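Local structure of multicopper oxidase (Uncultured bacterium, 4E9X) at residues M142-W147 with G199-H204; F251-D256 with G267-V272. The protein is a copper enzyme of the multicopper oxidase family that probably couples oxidation of substrates to reduction of dioxygen to water. One frame throughout, in Å; residues are numbered along the deposited sequence.

Interaction 1. Residues M142-W147 with G199-H204; sequences MMMSTW and GIHAMH. With CU (copper (II) ion), chain G.
Met144 and Thr146 face Gly199, His201 and Met203 across a gap too wide for backbone pairing: the strand axes of 142-147 and 201-204 stay 9.4 Å apart at closest and run at 138° to each other. Side chains therefore carry the contact. Met144 lies over one face of the His201 imidazole, with its CB 3.5 Å from the ring centroid and almost straight above it, a CH-pi contact in which the two side chains slide past each other in opposite directions. Bends at chi2 (62°) and chi3 (65°) fold the rest of the Met144 chain toward Met203, and the two thioethers meet tip to tip, Met144 SD 4.0 Å from Met203 CE. Thr146 lays its CG2 methyl 4.1 Å from Gly199 CA, where the lack of a side chain leaves it room; the same methyl also reaches His201 CE1. A water sits at the ring edge, in the ring plane, 2.8 Å from His201 NE2; it accepts from Gly199 N at 2.9 Å and donates only weakly to Met144 O, while His201 ND1 is taken by Asp253. At the far end, His204 NE2 binds a copper ion at 1.8 Å. Strand 138-147 belongs to one sheet and strand 201-205 to another, so this is face-to-face packing inside a cupredoxin-type beta sandwich, beside a copper site.

Interaction 2. Residues F251-D256 with G267-V272; sequences FHDHVD and GGPITV. With CU (copper (II) ion), chain F; CU (copper (II) ion), chain S.
Pro269 O takes a hydrogen bond from Asp253 N at 3.0 Å and a weaker CA-H...O approach from His252 CA at 3.2 Å. Further along, Phe251 and Thr271 form an antiparallel hydrogen-bonded pair whose two bonds differ in shape. Thr271 N reaches Phe251 O at 2.9 Å, practically straight (178°), whereas Phe251 N meets Thr271 O from above the carbonyl plane with a bend to 146°. On this face of the sheet the two side chains lie side by side, Thr271 CG2 against Phe251 CB at 3.8 Å. His252 and Ile270, the non-hydrogen-bonded pair, share the other face and touch through His252 CB and Ile270 CG1. The His252 ring is turned with CG between the backbone N and the carbonyl carbon (chi1 62°), and its rotation is fixed from both ends: ND1 donates in the ring plane to Asp253 O at 2.9 Å, and NE2 binds copper at 2.0 Å. Asp253 CB packs on Pro269 CG at 3.9 Å, while Asp253 OD1 accepts from Val255 N at 3.0 Å, closing an Asx turn around the copper ligand His254. Asp253 OD2 bonds His201 and His258, so an alanine here would probably leave both imidazoles without their acceptor and free the turn carrying His254 to move. Strand 248-253 runs between 201-205 and 270-275, with 181-183 beyond the latter; Phe251 reaches across to Ile191 and Phe193 of strand 187-195 in the facing sheet, and the coppers held by His252 and His254 are also bound by histidines of a neighbouring subunit.

How the interactions relate
Strands 201-205 and 248-253 are neighbours in one sheet, so interactions 1 and 2 join directly, their centres about 8 Å apart. The hydrogen bond between His201 ND1 and Asp253 OD2, 2.7 Å long, ties the two contacts together, and Ala202 O, 2.7 Å from His254 N, is probably hydrogen-bonded to it. Elsewhere, Met142 CE packs 3.4 Å from Phe251 CE1. Together they present His204, His252 and His254, each to a different copper; the three ions all lie within 5 Å of one another, as in the trinuclear cluster of multicopper oxidases. His60, His62, His104 and His106 of the second subunit help complete the sites, so the cluster, with oxygen bound beside it, lies at a subunit interface.

Interaction 1. Residues M142-W147 with G199-H204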
# COMPACT_ATOMS: atom_id res chain seq x y z
N MET A 142 8.80 7.14 -14.98
CA MET A 142 7.34 7.09 -14.87
C MET A 142 6.88 7.71 -13.56
O MET A 142 7.01 7.10 -12.48
CB MET A 142 6.81 5.64 -14.93
CG MET A 142 7.06 5.02 -16.33
SD MET A 142 6.11 3.51 -16.47
CE MET A 142 6.72 2.79 -17.99
N MET A 143 6.32 8.94 -13.64
CA MET A 143 5.90 9.65 -12.42
C MET A 143 4.39 9.62 -12.38
O MET A 143 3.71 10.21 -13.27
CB MET A 143 6.41 11.10 -12.49
CG MET A 143 7.94 11.15 -12.65
SD MET A 143 8.67 12.80 -12.42
CE MET A 143 8.57 12.95 -10.64
N MET A 144 3.83 8.92 -11.42
CA MET A 144 2.38 8.73 -11.35
C MET A 144 1.74 9.77 -10.45
O MET A 144 2.33 10.15 -9.43
CB MET A 144 2.03 7.33 -10.82
CG MET A 144 1.91 6.26 -11.92
SD MET A 144 3.43 5.94 -12.84
CE MET A 144 4.46 5.27 -11.52
N SER A 145 0.55 10.25 -10.81
CA SER A 145 -0.19 11.20 -9.99
C SER A 145 -1.68 11.07 -10.35
O SER A 145 -2.10 10.31 -11.22
CB SER A 145 0.32 12.61 -10.13
OG SER A 145 0.06 13.14 -11.42
N THR A 146 -2.42 11.85 -9.57
CA THR A 146 -3.88 11.86 -9.71
C THR A 146 -4.39 13.29 -9.82
O THR A 146 -3.70 14.25 -9.47
CB THR A 146 -4.62 11.13 -8.55
OG1 THR A 146 -4.59 11.96 -7.39
CG2 THR A 146 -3.94 9.80 -8.26
N TRP A 147 -5.63 13.44 -10.28
CA TRP A 147 -6.17 14.76 -10.60
C TRP A 147 -7.63 14.81 -10.14
O TRP A 147 -8.33 13.83 -10.24
CB TRP A 147 -6.14 15.07 -12.09
CG TRP A 147 -4.75 14.87 -12.66
CD1 TRP A 147 -4.25 13.66 -13.11
CD2 TRP A 147 -3.71 15.82 -12.80
NE1 TRP A 147 -2.93 13.83 -13.54
CE2 TRP A 147 -2.59 15.15 -13.36
CE3 TRP A 147 -3.64 17.20 -12.50
CZ2 TRP A 147 -1.38 15.81 -13.63
CZ3 TRP A 147 -2.41 17.82 -12.79
CH2 TRP A 147 -1.31 17.15 -13.35
N GLY A 199 -1.77 9.33 -4.73
CA GLY A 199 -2.39 8.00 -4.89
C GLY A 199 -1.41 6.85 -4.73
O GLY A 199 -0.17 7.04 -4.63
N ILE A 200 -1.98 5.65 -4.69
CA ILE A 200 -1.18 4.42 -4.75
C ILE A 200 -1.39 3.78 -6.12
O ILE A 200 -2.48 3.82 -6.61
CB ILE A 200 -1.59 3.59 -3.53
CG1 ILE A 200 -1.32 4.36 -2.22
CG2 ILE A 200 -0.90 2.28 -3.49
CD1 ILE A 200 -1.50 3.50 -0.98
N HIS A 201 -0.32 3.23 -6.69
CA HIS A 201 -0.36 2.77 -8.09
C HIS A 201 0.30 1.39 -8.14
O HIS A 201 1.45 1.22 -7.70
CB HIS A 201 0.43 3.75 -8.97
CG HIS A 201 -0.15 5.13 -8.94
ND1 HIS A 201 -1.17 5.51 -9.77
CD2 HIS A 201 0.11 6.19 -8.14
CE1 HIS A 201 -1.52 6.78 -9.48
NE2 HIS A 201 -0.73 7.20 -8.50
N ALA A 202 -0.42 0.40 -8.65
CA ALA A 202 0.09 -0.97 -8.68
C ALA A 202 0.56 -1.25 -10.11
O ALA A 202 -0.20 -1.60 -10.98
CB ALA A 202 -1.00 -1.93 -8.22
N MET A 203 1.82 -0.99 -10.41
CA MET A 203 2.28 -0.96 -11.82
C MET A 203 2.59 -2.38 -12.28
O MET A 203 3.48 -3.06 -11.73
CB MET A 203 3.53 -0.08 -11.89
CG MET A 203 3.24 1.37 -11.44
SD MET A 203 1.86 2.19 -12.27
CE MET A 203 2.38 2.24 -14.00
N HIS A 204 1.87 -2.81 -13.29
CA HIS A 204 1.96 -4.20 -13.81
C HIS A 204 2.42 -4.22 -15.27
O HIS A 204 1.77 -3.58 -16.12
CB HIS A 204 0.59 -4.83 -13.71
CG HIS A 204 0.46 -6.16 -14.38
ND1 HIS A 204 1.37 -7.22 -14.21
CD2 HIS A 204 -0.47 -6.62 -15.24
CE1 HIS A 204 0.95 -8.26 -14.98
NE2 HIS A 204 -0.17 -7.90 -15.60
CU CU G . -1.27 -8.92 -16.64
O HOH W 1 -0.22 9.59 -7.18

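Interaction 2. Residues F251-D256 with G267-V272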
# COMPACT_ATOMS: atom_id res chain seq x y z
N PHE A 251 1.09 -2.04 -20.12
CA PHE A 251 1.91 -1.84 -18.91
C PHE A 251 1.12 -0.75 -18.19
O PHE A 251 0.95 0.34 -18.73
CB PHE A 251 3.29 -1.43 -19.36
CG PHE A 251 4.41 -1.22 -18.29
CD1 PHE A 251 5.66 -0.78 -18.69
CD2 PHE A 251 4.23 -1.48 -16.92
CE1 PHE A 251 6.72 -0.59 -17.82
CE2 PHE A 251 5.28 -1.25 -16.07
CZ PHE A 251 6.50 -0.81 -16.47
N HIS A 252 0.59 -1.05 -17.00
CA HIS A 252 -0.43 -0.12 -16.48
C HIS A 252 -0.59 -0.25 -14.98
O HIS A 252 -0.21 -1.24 -14.37
CB HIS A 252 -1.80 -0.38 -17.14
CG HIS A 252 -2.32 -1.75 -16.86
ND1 HIS A 252 -3.17 -2.06 -15.78
CD2 HIS A 252 -2.13 -2.92 -17.48
CE1 HIS A 252 -3.41 -3.38 -15.86
NE2 HIS A 252 -2.81 -3.95 -16.87
N ASP A 253 -1.21 0.77 -14.40
CA ASP A 253 -1.66 0.71 -12.99
C ASP A 253 -2.79 -0.30 -12.93
O ASP A 253 -3.78 -0.22 -13.69
CB ASP A 253 -2.06 2.12 -12.58
CG ASP A 253 -2.48 2.29 -11.16
OD1 ASP A 253 -2.59 1.31 -10.40
OD2 ASP A 253 -2.72 3.48 -10.79
N HIS A 254 -2.66 -1.25 -12.02
CA HIS A 254 -3.67 -2.32 -11.87
C HIS A 254 -4.77 -1.95 -10.90
O HIS A 254 -5.71 -2.75 -10.67
CB HIS A 254 -2.93 -3.59 -11.45
CG HIS A 254 -3.61 -4.87 -11.88
ND1 HIS A 254 -4.85 -5.34 -11.44
CD2 HIS A 254 -3.18 -5.83 -12.72
CE1 HIS A 254 -5.11 -6.50 -12.01
NE2 HIS A 254 -4.12 -6.86 -12.82
N VAL A 255 -4.71 -0.80 -10.23
CA VAL A 255 -5.81 -0.39 -9.33
C VAL A 255 -7.01 -0.10 -10.19
O VAL A 255 -6.96 0.80 -11.05
CB VAL A 255 -5.41 0.82 -8.47
CG1 VAL A 255 -6.60 1.32 -7.67
CG2 VAL A 255 -4.19 0.44 -7.57
N ASP A 256 -8.09 -0.86 -10.01
CA ASP A 256 -9.22 -0.85 -10.97
C ASP A 256 -9.79 0.52 -11.23
O ASP A 256 -10.05 0.83 -12.40
CB ASP A 256 -10.31 -1.79 -10.44
CG ASP A 256 -9.78 -3.17 -10.09
OD1 ASP A 256 -8.61 -3.45 -9.73
OD2 ASP A 256 -10.62 -4.08 -10.20
N GLY A 267 -8.74 4.66 -19.49
CA GLY A 267 -8.08 5.92 -19.22
C GLY A 267 -7.02 5.59 -18.19
O GLY A 267 -6.89 4.45 -17.74
N GLY A 268 -6.23 6.62 -17.82
CA GLY A 268 -5.38 6.42 -16.68
C GLY A 268 -3.95 6.11 -17.03
O GLY A 268 -3.48 6.38 -18.16
N PRO A 269 -3.17 5.58 -16.09
CA PRO A 269 -1.72 5.35 -16.31
C PRO A 269 -1.53 4.04 -17.04
O PRO A 269 -1.32 2.98 -16.43
CB PRO A 269 -1.12 5.35 -14.88
CG PRO A 269 -2.26 5.72 -13.98
CD PRO A 269 -3.54 5.27 -14.67
N ILE A 270 -1.65 4.14 -18.36
CA ILE A 270 -1.50 2.99 -19.24
C ILE A 270 -0.49 3.33 -20.35
O ILE A 270 -0.66 4.38 -20.99
CB ILE A 270 -2.83 2.62 -19.91
CG1 ILE A 270 -3.95 2.34 -18.92
CG2 ILE A 270 -2.61 1.46 -20.90
CD1 ILE A 270 -5.32 2.16 -19.54
N THR A 271 0.48 2.46 -20.60
CA THR A 271 1.28 2.53 -21.79
C THR A 271 1.30 1.13 -22.41
O THR A 271 0.63 0.21 -21.90
CB THR A 271 2.69 3.08 -21.50
OG1 THR A 271 3.41 3.17 -22.76
CG2 THR A 271 3.47 2.21 -20.54
N VAL A 272 2.01 0.99 -23.53
CA VAL A 272 2.19 -0.32 -24.17
C VAL A 272 3.67 -0.46 -24.45
O VAL A 272 4.30 0.49 -25.01
CB VAL A 272 1.41 -0.39 -25.49
CG1 VAL A 272 1.60 -1.73 -26.19
CG2 VAL A 272 -0.05 -0.12 -25.25
CU CU F . -3.41 -5.67 -17.64
CU CU S . -4.01 -8.64 -13.87